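Local coordinates for minor capsid protein (Cafeteriavirus-dependent mavirus, PDB 6G42) that forms the pentons of the virophage capsid, assembling as five copies that probably occupy the fivefold vertices of the shell, at residues Tyr106-Ala118 against Ile130-Phe142. Numbering follows the deposited sequence.
Sequences YVDVGTAINETLA and IPVFSFNKHSKKF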
loop_
_atom_site.group_PDB
_atom_site.type_symbol
_atom_site.label_atom_id
_atom_site.label_comp_id
_atom_site.label_asym_id
_atom_site.label_seq_id
_atom_site.Cartn_x
_atom_site.Cartn_y
_atom_site.Cartn_z
ATOM N N TYR C 106 -25.256 1.141 -9.621
ATOM C CA TYR C 106 -25.668 1.890 -8.422
ATOM C C TYR C 106 -26.418 3.184 -8.728
ATOM O O TYR C 106 -27.051 3.744 -7.831
ATOM C CB TYR C 106 -24.474 2.160 -7.487
ATOM C CG TYR C 106 -23.953 0.895 -6.825
ATOM C CD1 TYR C 106 -24.776 0.125 -5.993
ATOM C CD2 TYR C 106 -22.653 0.453 -7.042
ATOM C CE1 TYR C 106 -24.314 -1.040 -5.406
ATOM C CE2 TYR C 106 -22.188 -0.709 -6.450
ATOM C CZ TYR C 106 -23.019 -1.447 -5.634
ATOM O OH TYR C 106 -22.552 -2.604 -5.059
ATOM N N VAL C 107 -26.351 3.649 -9.978
ATOM C CA VAL C 107 -27.193 4.762 -10.445
ATOM C C VAL C 107 -28.661 4.341 -10.368
ATOM O O VAL C 107 -29.489 5.087 -9.835
ATOM C CB VAL C 107 -26.844 5.223 -11.884
ATOM C CG1 VAL C 107 -27.790 6.321 -12.354
ATOM C CG2 VAL C 107 -25.406 5.729 -11.964
ATOM N N ASP C 108 -28.961 3.145 -10.886
ATOM C CA ASP C 108 -30.319 2.578 -10.860
ATOM C C ASP C 108 -30.853 2.357 -9.447
ATOM O O ASP C 108 -32.053 2.506 -9.207
ATOM C CB ASP C 108 -30.377 1.247 -11.626
ATOM C CG ASP C 108 -30.163 1.409 -13.127
ATOM O OD1 ASP C 108 -30.567 2.446 -13.700
ATOM O OD2 ASP C 108 -29.600 0.479 -13.737
ATOM N N VAL C 109 -29.970 1.984 -8.522
ATOM C CA VAL C 109 -30.343 1.849 -7.111
ATOM C C VAL C 109 -30.758 3.219 -6.563
ATOM O O VAL C 109 -31.723 3.323 -5.808
ATOM C CB VAL C 109 -29.205 1.205 -6.277
ATOM C CG1 VAL C 109 -29.496 1.246 -4.781
ATOM C CG2 VAL C 109 -28.996 -0.238 -6.709
ATOM N N GLY C 110 -30.027 4.258 -6.964
ATOM C CA GLY C 110 -30.354 5.644 -6.624
ATOM C C GLY C 110 -31.660 6.130 -7.222
ATOM O O GLY C 110 -32.483 6.715 -6.517
ATOM N N THR C 111 -31.841 5.882 -8.520
ATOM C CA THR C 111 -33.077 6.224 -9.240
ATOM C C THR C 111 -34.311 5.604 -8.568
ATOM O O THR C 111 -35.300 6.298 -8.327
ATOM C CB THR C 111 -32.999 5.784 -10.721
ATOM O OG1 THR C 111 -31.871 6.404 -11.349
ATOM C CG2 THR C 111 -34.264 6.177 -11.498
ATOM N N ALA C 112 -34.237 4.312 -8.246
ATOM C CA ALA C 112 -35.341 3.595 -7.590
ATOM C C ALA C 112 -35.769 4.241 -6.270
ATOM O O ALA C 112 -36.958 4.390 -6.002
ATOM C CB ALA C 112 -34.964 2.139 -7.364
ATOM N N ILE C 113 -34.794 4.619 -5.453
ATOM C CA ILE C 113 -35.058 5.322 -4.195
ATOM C C ILE C 113 -35.670 6.702 -4.476
ATOM O O ILE C 113 -36.527 7.166 -3.724
ATOM C CB ILE C 113 -33.771 5.430 -3.331
ATOM C CG1 ILE C 113 -33.368 4.035 -2.818
ATOM C CG2 ILE C 113 -33.954 6.379 -2.144
ATOM C CD1 ILE C 113 -31.937 3.924 -2.330
ATOM N N ASN C 114 -35.226 7.335 -5.561
ATOM C CA ASN C 114 -35.709 8.662 -5.964
ATOM C C ASN C 114 -37.174 8.674 -6.398
ATOM O O ASN C 114 -37.934 9.543 -5.976
ATOM C CB ASN C 114 -34.842 9.223 -7.100
ATOM C CG ASN C 114 -34.975 10.729 -7.253
ATOM O OD1 ASN C 114 -35.145 11.452 -6.272
ATOM N ND2 ASN C 114 -34.894 11.210 -8.488
ATOM N N GLU C 115 -37.553 7.722 -7.249
ATOM C CA GLU C 115 -38.936 7.609 -7.743
ATOM C C GLU C 115 -39.940 7.269 -6.633
ATOM O O GLU C 115 -41.085 7.727 -6.669
ATOM C CB GLU C 115 -39.023 6.574 -8.873
ATOM C CG GLU C 115 -38.330 7.009 -10.159
ATOM C CD GLU C 115 -38.316 5.935 -11.239
ATOM O OE1 GLU C 115 -38.745 4.790 -10.979
ATOM O OE2 GLU C 115 -37.864 6.238 -12.363
ATOM N N THR C 116 -39.506 6.462 -5.666
ATOM C CA THR C 116 -40.272 6.205 -4.437
ATOM C C THR C 116 -40.506 7.504 -3.663
ATOM O O THR C 116 -41.610 7.768 -3.188
ATOM C CB THR C 116 -39.530 5.217 -3.516
ATOM O OG1 THR C 116 -39.123 4.075 -4.273
ATOM C CG2 THR C 116 -40.415 4.762 -2.354
ATOM N N LEU C 117 -39.446 8.298 -3.542
ATOM C CA LEU C 117 -39.488 9.575 -2.843
ATOM C C LEU C 117 -40.326 10.620 -3.584
ATOM O O LEU C 117 -41.050 11.395 -2.958
ATOM C CB LEU C 117 -38.061 10.087 -2.625
ATOM C CG LEU C 117 -37.833 11.113 -1.517
ATOM C CD1 LEU C 117 -38.160 10.556 -0.137
ATOM C CD2 LEU C 117 -36.387 11.574 -1.561
ATOM N N ALA C 118 -40.227 10.630 -4.912
ATOM C CA ALA C 118 -41.023 11.531 -5.757
ATOM C C ALA C 118 -42.508 11.175 -5.719
ATOM O O ALA C 118 -43.355 12.056 -5.599
ATOM C CB ALA C 118 -40.512 11.502 -7.189
ATOM N N ILE C 130 -39.372 19.198 -4.178
ATOM C CA ILE C 130 -39.244 17.736 -4.098
ATOM C C ILE C 130 -37.749 17.379 -4.066
ATOM O O ILE C 130 -36.999 17.816 -4.942
ATOM C CB ILE C 130 -39.966 17.020 -5.274
ATOM C CG1 ILE C 130 -41.482 17.284 -5.190
ATOM C CG2 ILE C 130 -39.670 15.518 -5.268
ATOM C CD1 ILE C 130 -42.329 16.640 -6.273
ATOM N N PRO C 131 -37.310 16.602 -3.049
ATOM C CA PRO C 131 -35.889 16.240 -2.944
ATOM C C PRO C 131 -35.445 15.180 -3.965
ATOM O O PRO C 131 -36.242 14.317 -4.349
ATOM C CB PRO C 131 -35.766 15.710 -1.508
ATOM C CG PRO C 131 -37.122 15.221 -1.160
ATOM C CD PRO C 131 -38.094 16.082 -1.911
ATOM N N VAL C 132 -34.183 15.265 -4.388
ATOM C CA VAL C 132 -33.596 14.329 -5.363
ATOM C C VAL C 132 -32.511 13.460 -4.711
ATOM O O VAL C 132 -31.444 13.961 -4.338
ATOM C CB VAL C 132 -32.987 15.068 -6.581
ATOM C CG1 VAL C 132 -32.427 14.077 -7.601
ATOM C CG2 VAL C 132 -34.027 15.963 -7.239
ATOM N N PHE C 133 -32.795 12.164 -4.584
ATOM C CA PHE C 133 -31.799 11.171 -4.184
ATOM C C PHE C 133 -31.087 10.685 -5.450
ATOM O O PHE C 133 -31.742 10.398 -6.455
ATOM C CB PHE C 133 -32.481 10.003 -3.461
ATOM C CG PHE C 133 -31.525 9.056 -2.781
ATOM C CD1 PHE C 133 -31.006 7.965 -3.460
ATOM C CD2 PHE C 133 -31.155 9.251 -1.459
ATOM C CE1 PHE C 133 -30.125 7.091 -2.839
ATOM C CE2 PHE C 133 -30.275 8.379 -0.830
ATOM C CZ PHE C 133 -29.758 7.295 -1.522
ATOM N N SER C 134 -29.759 10.600 -5.405
ATOM C CA SER C 134 -28.966 10.180 -6.569
ATOM C C SER C 134 -27.642 9.529 -6.175
ATOM O O SER C 134 -27.255 9.537 -5.009
ATOM C CB SER C 134 -28.697 11.374 -7.495
ATOM O OG SER C 134 -27.766 12.277 -6.914
ATOM N N PHE C 135 -26.966 8.967 -7.176
ATOM C CA PHE C 135 -25.639 8.376 -7.023
ATOM C C PHE C 135 -24.625 9.169 -7.832
ATOM O O PHE C 135 -24.785 9.341 -9.036
ATOM C CB PHE C 135 -25.635 6.930 -7.506
ATOM C CG PHE C 135 -24.297 6.250 -7.377
ATOM C CD1 PHE C 135 -23.761 5.970 -6.122
ATOM C CD2 PHE C 135 -23.567 5.887 -8.511
ATOM C CE1 PHE C 135 -22.529 5.343 -6.001
ATOM C CE2 PHE C 135 -22.334 5.258 -8.396
ATOM C CZ PHE C 135 -21.814 4.984 -7.140
ATOM N N ASN C 136 -23.576 9.630 -7.164
ATOM C CA ASN C 136 -22.490 10.342 -7.817
ATOM C C ASN C 136 -21.475 9.342 -8.394
ATOM O O ASN C 136 -20.791 8.651 -7.641
ATOM C CB ASN C 136 -21.824 11.270 -6.800
ATOM C CG ASN C 136 -20.944 12.329 -7.447
ATOM O OD1 ASN C 136 -20.320 12.098 -8.482
ATOM N ND2 ASN C 136 -20.886 13.501 -6.826
ATOM N N LYS C 137 -21.383 9.280 -9.724
ATOM C CA LYS C 137 -20.393 8.438 -10.426
ATOM C C LYS C 137 -18.945 8.746 -10.036
ATOM O O LYS C 137 -18.123 7.838 -9.907
ATOM C CB LYS C 137 -20.495 8.632 -11.941
ATOM C CG LYS C 137 -21.750 8.105 -12.605
ATOM C CD LYS C 137 -21.721 8.448 -14.092
ATOM C CE LYS C 137 -22.883 7.839 -14.858
ATOM N NZ LYS C 137 -24.210 8.357 -14.416
ATOM N N HIS C 138 -18.649 10.033 -9.881
ATOM C CA HIS C 138 -17.296 10.523 -9.608
ATOM C C HIS C 138 -16.777 10.125 -8.222
ATOM O O HIS C 138 -15.633 9.699 -8.099
ATOM C CB HIS C 138 -17.271 12.053 -9.767
ATOM C CG HIS C 138 -15.918 12.675 -9.593
ATOM N ND1 HIS C 138 -14.997 12.759 -10.616
ATOM C CD2 HIS C 138 -15.345 13.272 -8.521
ATOM C CE1 HIS C 138 -13.909 13.368 -10.177
ATOM N NE2 HIS C 138 -14.094 13.689 -8.909
ATOM N N SER C 139 -17.615 10.269 -7.197
ATOM C CA SER C 139 -17.212 10.046 -5.796
ATOM C C SER C 139 -17.594 8.681 -5.202
ATOM O O SER C 139 -17.189 8.368 -4.081
ATOM C CB SER C 139 -17.809 11.140 -4.915
ATOM O OG SER C 139 -19.202 10.965 -4.768
ATOM N N LYS C 140 -18.380 7.892 -5.937
ATOM C CA LYS C 140 -18.966 6.623 -5.445
ATOM C C LYS C 140 -19.830 6.755 -4.162
ATOM O O LYS C 140 -20.006 5.791 -3.409
ATOM C CB LYS C 140 -17.883 5.543 -5.287
ATOM C CG LYS C 140 -17.258 5.100 -6.606
ATOM C CD LYS C 140 -15.857 5.648 -6.811
ATOM C CE LYS C 140 -14.828 4.892 -5.976
ATOM N NZ LYS C 140 -13.439 5.389 -6.210
ATOM N N LYS C 141 -20.393 7.947 -3.959
ATOM C CA LYS C 141 -21.204 8.279 -2.788
ATOM C C LYS C 141 -22.562 8.771 -3.247
ATOM O O LYS C 141 -22.665 9.453 -4.268
ATOM C CB LYS C 141 -20.539 9.384 -1.978
ATOM C CG LYS C 141 -19.255 8.968 -1.289
ATOM C CD LYS C 141 -18.464 10.187 -0.845
ATOM C CE LYS C 141 -17.329 9.805 0.088
ATOM N NZ LYS C 141 -16.665 11.010 0.651
ATOM N N PHE C 142 -23.600 8.425 -2.491
ATOM C CA PHE C 142 -24.956 8.881 -2.778
ATOM C C PHE C 142 -25.168 10.281 -2.211
ATOM O O PHE C 142 -24.641 10.613 -1.142
ATOM C CB PHE C 142 -25.988 7.908 -2.209
ATOM C CG PHE C 142 -26.013 6.581 -2.913
ATOM C CD1 PHE C 142 -25.124 5.575 -2.553
ATOM C CD2 PHE C 142 -26.921 6.336 -3.942
ATOM C CE1 PHE C 142 -25.141 4.346 -3.202
ATOM C CE2 PHE C 142 -26.943 5.108 -4.595
ATOM C CZ PHE C 142 -26.051 4.111 -4.225
#
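Asn114 OD1 accepts a hydrogen bond from Phe133 N at 3.0 Å, the one hydrogen bond that joins helix 106-118 to the segment 130-142. The bond is bent, 145° at the hydrogen, and the donor stands above the plane of the amide rather than within it. Asn114 holds CG anti to its backbone N (chi1 -161°), which brings the amide down to the strand edge. One turn earlier, Gly110 has no side chain, which lets its CA come within 4.7 Å of Ser134 CA. Helix and strand 132-136 run almost antiparallel, with axes 6.5 Å apart. Phe133 meets the helix on one side of Gly110, Phe135 and Phe142 toward Tyr106. Ile113 CG2 sits over one face of the Phe133 ring, 3.8 Å from its centroid and offset toward the rim. Tyr106 CB makes a CH-pi contact over the Phe135 ring, 3.7 Å from its centroid. Phe142 CE2 reaches Tyr106 O at 3.5 Å; the ring turns its edge to Gly110 N and a face to the edge of Phe135. Farther along, Leu117 CD2 meets Pro131 CG at 3.7 Å. Phe133 also reaches Phe158 and Leu117 reaches Val75, both on a neighbouring sheet. Lys137 passes Val107 and forms a salt bridge with Glu170 of the second subunit. A helix thus packs along an antiparallel beta hairpin, 132-136 with 141-145, through a mixed aromatic and aliphatic core, in the lobe containing strands 74-79 and 154-158, probably apart from the jelly-roll.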